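Local coordinates for uncharacterized protein (Thermus thermophilus HB8, PDB 6SCE), which is a CRISPR-associated DNA nuclease of type III defence systems, switched on when cyclic oligoadenylate binds, probably at its CARF domains, at residues A[9-21]-A[46-60]. Sequence-based numbering, arbitrary orientation.
Sequences LLGNDPAPAYLGL and YGKKRQAFFRLLSEK. With nucleotides of chain B.
Gly11 O takes two bonds, one from Arg50 NH2 at 2.8 Å and one from water 1, which in turn accepts from Arg50 NE. Gly11 O lies close to the guanidinium plane, whereas NH2 sits well above the plane of the carbonyl; NH2 also reaches Phe39 O. Arg50 thus ties helix 44-59 to the loop after strand 5-10, in the parallel part of the sheet of a Rossmann-like fold, as in CARF domains, where this loop receives the adenylate. Within it Asn12 N donates to O2' and Asn12 ND2 to N3 (3.0 Å) of A1 of chain B, while Asp13 N binds a phosphate oxygen of A2 of chain B. The Asn12 amide is stacked on the Tyr46 ring, planes 11° apart, with Asn12 CB over the ring centre in a CH-pi contact (3.4 Å from the centroid); Asn12 OD1 accepts from Trp42 N. With an alanine at Tyr46, the Asn12 amide would probably lose the flat surface it lies on, and water 2 the hydroxyl that it joins to Asp13 OD2. Asp13 OD1 accepts from Ala15 N, a capping bond at the helix start, and is also hydrogen-bonded to Tyr147 OH.

Farther along, the axes of 15-21 and 46-59 run nearly parallel, 18° apart. Pro14 CB packs on Phe53 CB at 3.5 Å, and the Phe53 ring, its CG anti to the backbone N (chi1 173°), brings CZ to Ala17 CB and CE1 to Tyr18 CB. Leu56 CD2 sits over the centre of one face of the Tyr18 ring in a CH-pi contact, 3.6 Å from the centroid.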
loop_
_atom_site.group_PDB
_atom_site.type_symbol
_atom_site.label_atom_id
_atom_site.label_comp_id
_atom_site.label_asym_id
_atom_site.label_seq_id
_atom_site.Cartn_x
_atom_site.Cartn_y
_atom_site.Cartn_z
ATOM N N LEU A 9 20.530 -4.439 3.363
ATOM C CA LEU A 9 19.663 -3.756 2.426
ATOM C C LEU A 9 18.976 -2.617 3.175
ATOM O O LEU A 9 18.509 -2.783 4.303
ATOM C CB LEU A 9 18.626 -4.723 1.854
ATOM C CG LEU A 9 19.092 -5.980 1.132
ATOM C CD1 LEU A 9 17.871 -6.735 0.620
ATOM C CD2 LEU A 9 20.027 -5.594 -0.002
ATOM N N LEU A 10 18.940 -1.446 2.566
ATOM C CA LEU A 10 18.367 -0.268 3.203
ATOM C C LEU A 10 17.324 0.399 2.307
ATOM O O LEU A 10 17.662 0.987 1.268
ATOM C CB LEU A 10 19.479 0.718 3.560
ATOM C CG LEU A 10 19.054 1.953 4.339
ATOM C CD1 LEU A 10 18.467 1.540 5.693
ATOM C CD2 LEU A 10 20.228 2.926 4.467
ATOM N N GLY A 11 16.061 0.297 2.702
ATOM C CA GLY A 11 14.963 0.987 2.027
ATOM C C GLY A 11 14.559 2.245 2.758
ATOM O O GLY A 11 15.379 2.893 3.418
ATOM N N ASN A 12 13.291 2.618 2.637
ATOM C CA ASN A 12 12.826 3.836 3.228
ATOM C C ASN A 12 12.989 3.891 4.739
ATOM O O ASN A 12 13.360 4.929 5.293
ATOM C CB ASN A 12 11.341 4.088 2.898
ATOM C CG ASN A 12 11.139 4.510 1.466
ATOM O OD1 ASN A 12 12.052 5.069 0.841
ATOM N ND2 ASN A 12 9.982 4.173 0.912
ATOM N N ASP A 13 12.610 2.824 5.416
ATOM C CA ASP A 13 12.560 2.865 6.859
ATOM C C ASP A 13 13.861 2.378 7.533
ATOM O O ASP A 13 14.281 1.262 7.315
ATOM C CB ASP A 13 11.383 2.067 7.404
ATOM C CG ASP A 13 10.901 2.646 8.701
ATOM O OD1 ASP A 13 11.638 2.529 9.698
ATOM O OD2 ASP A 13 9.812 3.266 8.691
ATOM N N PRO A 14 14.483 3.221 8.356
ATOM C CA PRO A 14 15.742 2.808 8.986
ATOM C C PRO A 14 15.551 1.850 10.149
ATOM O O PRO A 14 16.519 1.220 10.595
ATOM C CB PRO A 14 16.325 4.138 9.483
ATOM C CG PRO A 14 15.139 4.974 9.748
ATOM C CD PRO A 14 14.174 4.626 8.646
ATOM N N ALA A 15 14.331 1.734 10.649
ATOM C CA ALA A 15 14.138 0.932 11.872
ATOM C C ALA A 15 14.526 -0.554 11.759
ATOM O O ALA A 15 15.179 -1.091 12.657
ATOM C CB ALA A 15 12.735 1.069 12.389
ATOM N N PRO A 16 14.139 -1.243 10.671
ATOM C CA PRO A 16 14.578 -2.646 10.600
ATOM C C PRO A 16 16.076 -2.792 10.389
ATOM O O PRO A 16 16.646 -3.771 10.820
ATOM C CB PRO A 16 13.814 -3.220 9.402
ATOM C CG PRO A 16 13.378 -2.021 8.618
ATOM C CD PRO A 16 13.145 -0.921 9.628
ATOM N N ALA A 17 16.700 -1.802 9.749
ATOM C CA ALA A 17 18.162 -1.803 9.557
ATOM C C ALA A 17 18.864 -1.641 10.910
ATOM O O ALA A 17 19.863 -2.320 11.218
ATOM C CB ALA A 17 18.560 -0.674 8.615
ATOM N N TYR A 18 18.339 -0.723 11.707
ATOM C CA TYR A 18 18.863 -0.503 13.057
ATOM C C TYR A 18 18.620 -1.700 13.956
ATOM O O TYR A 18 19.552 -2.175 14.639
ATOM C CB TYR A 18 18.310 0.780 13.653
ATOM C CG TYR A 18 18.790 1.047 15.051
ATOM C CD1 TYR A 18 20.149 1.029 15.362
ATOM C CD2 TYR A 18 17.890 1.335 16.063
ATOM C CE1 TYR A 18 20.590 1.295 16.655
ATOM C CE2 TYR A 18 18.323 1.601 17.347
ATOM C CZ TYR A 18 19.675 1.567 17.640
ATOM O OH TYR A 18 20.090 1.831 18.941
ATOM N N LEU A 19 17.419 -2.251 13.921
ATOM C CA LEU A 19 17.147 -3.441 14.671
ATOM C C LEU A 19 18.124 -4.574 14.342
ATOM O O LEU A 19 18.631 -5.254 15.261
ATOM C CB LEU A 19 15.694 -3.880 14.451
ATOM C CG LEU A 19 15.244 -5.136 15.164
ATOM C CD1 LEU A 19 15.404 -5.002 16.675
ATOM C CD2 LEU A 19 13.791 -5.446 14.797
ATOM N N GLY A 20 18.422 -4.783 13.044
ATOM C CA GLY A 20 19.348 -5.835 12.645
ATOM C C GLY A 20 20.746 -5.595 13.186
ATOM O O GLY A 20 21.403 -6.545 13.637
ATOM N N LEU A 21 21.174 -4.334 13.227
ATOM C CA LEU A 21 22.454 -3.976 13.839
ATOM C C LEU A 21 22.469 -4.336 15.340
ATOM O O LEU A 21 23.439 -4.933 15.821
ATOM C CB LEU A 21 22.790 -2.508 13.621
ATOM C CG LEU A 21 24.137 -2.057 14.181
ATOM C CD1 LEU A 21 25.333 -2.868 13.679
ATOM C CD2 LEU A 21 24.355 -0.576 13.922
ATOM N N TYR A 46 11.598 10.462 4.494
ATOM C CA TYR A 46 12.425 9.261 4.605
ATOM C C TYR A 46 13.911 9.593 4.458
ATOM O O TYR A 46 14.744 9.021 5.132
ATOM C CB TYR A 46 11.988 8.212 3.624
ATOM C CG TYR A 46 10.791 7.427 4.072
ATOM C CD1 TYR A 46 10.809 6.724 5.260
ATOM C CD2 TYR A 46 9.661 7.338 3.280
ATOM C CE1 TYR A 46 9.722 5.965 5.674
ATOM C CE2 TYR A 46 8.565 6.586 3.684
ATOM C CZ TYR A 46 8.599 5.901 4.873
ATOM O OH TYR A 46 7.496 5.136 5.269
ATOM N N GLY A 47 14.229 10.548 3.600
ATOM C CA GLY A 47 15.596 11.013 3.472
ATOM C C GLY A 47 16.129 11.513 4.806
ATOM O O GLY A 47 17.263 11.208 5.192
ATOM N N LYS A 48 15.315 12.292 5.496
ATOM C CA LYS A 48 15.676 12.815 6.813
ATOM C C LYS A 48 15.804 11.724 7.875
ATOM O O LYS A 48 16.692 11.771 8.719
ATOM C CB LYS A 48 14.670 13.885 7.249
ATOM C CG LYS A 48 14.825 15.200 6.487
ATOM C CD LYS A 48 13.616 16.103 6.702
ATOM C CE LYS A 48 13.882 17.505 6.163
ATOM N NZ LYS A 48 12.695 18.382 6.374
ATOM N N LYS A 49 14.928 10.731 7.827
ATOM C CA LYS A 49 15.010 9.611 8.753
ATOM C C LYS A 49 16.272 8.790 8.530
ATOM O O LYS A 49 16.889 8.311 9.499
ATOM C CB LYS A 49 13.760 8.735 8.631
ATOM C CG LYS A 49 12.478 9.429 9.092
ATOM C CD LYS A 49 11.256 8.532 8.916
ATOM C CE LYS A 49 9.980 9.188 9.422
ATOM N NZ LYS A 49 8.772 8.388 9.056
ATOM N N ARG A 50 16.674 8.652 7.258
ATOM C CA ARG A 50 17.876 7.961 6.941
ATOM C C ARG A 50 19.097 8.725 7.477
ATOM O O ARG A 50 20.017 8.099 8.000
ATOM C CB ARG A 50 18.008 7.715 5.431
ATOM C CG ARG A 50 19.246 6.927 5.066
ATOM C CD ARG A 50 19.299 6.622 3.583
ATOM N NE ARG A 50 18.215 5.727 3.185
ATOM C CZ ARG A 50 17.951 5.356 1.939
ATOM N NH1 ARG A 50 18.665 5.819 0.920
ATOM N NH2 ARG A 50 16.930 4.559 1.707
ATOM N N GLN A 51 19.108 10.052 7.345
ATOM C CA GLN A 51 20.210 10.842 7.910
ATOM C C GLN A 51 20.233 10.742 9.424
ATOM O O GLN A 51 21.305 10.705 10.003
ATOM C CB GLN A 51 20.201 12.306 7.425
ATOM C CG GLN A 51 20.491 12.415 5.932
ATOM C CD GLN A 51 21.758 11.658 5.509
ATOM O OE1 GLN A 51 22.806 11.789 6.142
ATOM N NE2 GLN A 51 21.653 10.837 4.457
ATOM N N ALA A 52 19.065 10.660 10.057
ATOM C CA ALA A 52 18.999 10.448 11.501
ATOM C C ALA A 52 19.588 9.083 11.901
ATOM O O ALA A 52 20.272 8.944 12.912
ATOM C CB ALA A 52 17.580 10.598 11.981
ATOM N N PHE A 53 19.351 8.072 11.080
ATOM C CA PHE A 53 19.901 6.771 11.304
ATOM C C PHE A 53 21.438 6.822 11.195
ATOM O O PHE A 53 22.150 6.280 12.049
ATOM C CB PHE A 53 19.308 5.791 10.291
ATOM C CG PHE A 53 19.915 4.417 10.308
ATOM C CD1 PHE A 53 20.050 3.705 11.484
ATOM C CD2 PHE A 53 20.310 3.813 9.119
ATOM C CE1 PHE A 53 20.605 2.435 11.490
ATOM C CE2 PHE A 53 20.801 2.526 9.117
ATOM C CZ PHE A 53 20.960 1.832 10.306
ATOM N N PHE A 54 21.937 7.490 10.177
ATOM C CA PHE A 54 23.379 7.623 10.000
ATOM C C PHE A 54 24.051 8.416 11.139
ATOM O O PHE A 54 25.136 8.056 11.576
ATOM C CB PHE A 54 23.723 8.245 8.644
ATOM C CG PHE A 54 23.414 7.358 7.462
ATOM C CD1 PHE A 54 23.245 5.987 7.611
ATOM C CD2 PHE A 54 23.305 7.901 6.180
ATOM C CE1 PHE A 54 22.967 5.171 6.519
ATOM C CE2 PHE A 54 23.029 7.077 5.102
ATOM C CZ PHE A 54 22.866 5.719 5.279
ATOM N N ARG A 55 23.350 9.401 11.666
ATOM C CA ARG A 55 23.782 10.106 12.877
ATOM C C ARG A 55 23.879 9.181 14.085
ATOM O O ARG A 55 24.839 9.240 14.843
ATOM C CB ARG A 55 22.836 11.295 13.155
ATOM C CG ARG A 55 23.136 12.085 14.408
ATOM C CD ARG A 55 22.046 13.124 14.661
ATOM N NE ARG A 55 22.188 13.772 15.970
ATOM C CZ ARG A 55 21.417 14.764 16.417
ATOM N NH1 ARG A 55 21.643 15.280 17.617
ATOM N NH2 ARG A 55 20.414 15.235 15.678
ATOM N N LEU A 56 22.893 8.314 14.268
ATOM C CA LEU A 56 22.942 7.324 15.301
ATOM C C LEU A 56 24.116 6.367 15.100
ATOM O O LEU A 56 24.865 6.087 16.052
ATOM C CB LEU A 56 21.621 6.556 15.352
ATOM C CG LEU A 56 21.511 5.378 16.291
ATOM C CD1 LEU A 56 21.802 5.778 17.726
ATOM C CD2 LEU A 56 20.116 4.775 16.197
ATOM N N LEU A 57 24.314 5.871 13.878
ATOM C CA LEU A 57 25.474 5.021 13.649
ATOM C C LEU A 57 26.758 5.733 14.054
ATOM O O LEU A 57 27.602 5.146 14.712
ATOM C CB LEU A 57 25.586 4.583 12.195
ATOM C CG LEU A 57 24.411 3.730 11.731
ATOM C CD1 LEU A 57 24.624 3.363 10.282
ATOM C CD2 LEU A 57 24.280 2.484 12.584
ATOM N N SER A 58 26.909 6.979 13.654
ATOM C CA SER A 58 28.108 7.721 14.012
ATOM C C SER A 58 28.263 7.813 15.548
ATOM O O SER A 58 29.345 7.564 16.070
ATOM C CB SER A 58 28.098 9.084 13.340
ATOM O OG SER A 58 29.137 9.882 13.852
ATOM N N GLU A 59 27.188 8.100 16.272
ATOM C CA GLU A 59 27.249 8.100 17.740
ATOM C C GLU A 59 27.576 6.759 18.340
ATOM O O GLU A 59 28.142 6.669 19.448
ATOM C CB GLU A 59 25.920 8.566 18.343
ATOM C CG GLU A 59 25.768 10.061 18.383
ATOM C CD GLU A 59 24.505 10.492 19.094
ATOM O OE1 GLU A 59 24.105 9.889 20.127
ATOM O OE2 GLU A 59 23.885 11.435 18.588
ATOM N N LYS A 60 27.177 5.694 17.643
ATOM C CA LYS A 60 27.466 4.367 18.078
ATOM C C LYS A 60 28.920 3.953 17.778
ATOM O O LYS A 60 29.321 2.844 18.128
ATOM C CB LYS A 60 26.494 3.368 17.439
ATOM C CG LYS A 60 25.088 3.443 18.031
ATOM C CD LYS A 60 24.098 2.531 17.313
ATOM C CE LYS A 60 24.528 1.087 17.319
ATOM N NZ LYS A 60 24.721 0.509 18.678
ATOM P P A B 2 11.782 -0.642 3.813
ATOM O OP1 A B 2 11.235 0.709 4.152
ATOM O OP2 A B 2 13.238 -0.980 3.990
ATOM O "O5'" A B 2 10.938 -1.711 4.661
ATOM C "C5'" A B 2 11.412 -3.077 4.710
ATOM C "C4'" A B 2 10.504 -3.887 5.600
ATOM O "O4'" A B 2 10.644 -3.404 6.964
ATOM C "C3'" A B 2 9.018 -3.829 5.270
ATOM O "O3'" A B 2 8.408 -5.112 5.400
ATOM C "C2'" A B 2 8.461 -2.895 6.341
ATOM O "O2'" A B 2 7.117 -3.183 6.659
ATOM C "C1'" A B 2 9.368 -3.221 7.519
ATOM N N9 A B 2 9.417 -2.207 8.554
ATOM C C8 A B 2 9.083 -0.877 8.444
ATOM N N7 A B 2 9.176 -0.241 9.584
ATOM C C5 A B 2 9.574 -1.204 10.499
ATOM C C6 A B 2 9.830 -1.155 11.884
ATOM N N6 A B 2 9.642 -0.070 12.632
ATOM N N1 A B 2 10.254 -2.297 12.476
ATOM C C2 A B 2 10.339 -3.407 11.730
ATOM N N3 A B 2 10.112 -3.577 10.426
ATOM C C4 A B 2 9.721 -2.423 9.869
ATOM P P A B 1 8.305 -4.433 -1.376
ATOM O OP1 A B 1 9.006 -5.473 -2.195
ATOM O OP2 A B 1 7.380 -4.929 -0.284
ATOM O "O5'" A B 1 9.444 -3.494 -0.769
ATOM C "C5'" A B 1 9.231 -2.735 0.419
ATOM C "C4'" A B 1 10.108 -1.508 0.354
ATOM O "O4'" A B 1 9.564 -0.580 -0.621
ATOM C "C3'" A B 1 10.202 -0.756 1.686
ATOM O "O3'" A B 1 11.439 -1.118 2.313
ATOM C "C2'" A B 1 10.122 0.716 1.252
ATOM O "O2'" A B 1 11.400 1.234 0.949
ATOM C "C1'" A B 1 9.253 0.645 0.003
ATOM N N9 A B 1 7.811 0.674 0.257
ATOM C C8 A B 1 6.878 -0.159 -0.294
ATOM N N7 A B 1 5.665 0.119 0.112
ATOM C C5 A B 1 5.810 1.206 0.957
ATOM C C6 A B 1 4.882 1.960 1.701
ATOM N N6 A B 1 3.577 1.704 1.712
ATOM N N1 A B 1 5.361 2.988 2.444
ATOM C C2 A B 1 6.683 3.218 2.430
ATOM N N3 A B 1 7.646 2.565 1.780
ATOM C C4 A B 1 7.137 1.556 1.054
HETATM O O HOH W 1 16.629 4.539 5.310
HETATM O O HOH W 2 8.163 2.979 6.712
HETATM O O HOH W 3 9.149 5.716 9.627
HETATM O O HOH W 4 22.354 0.837 20.141
#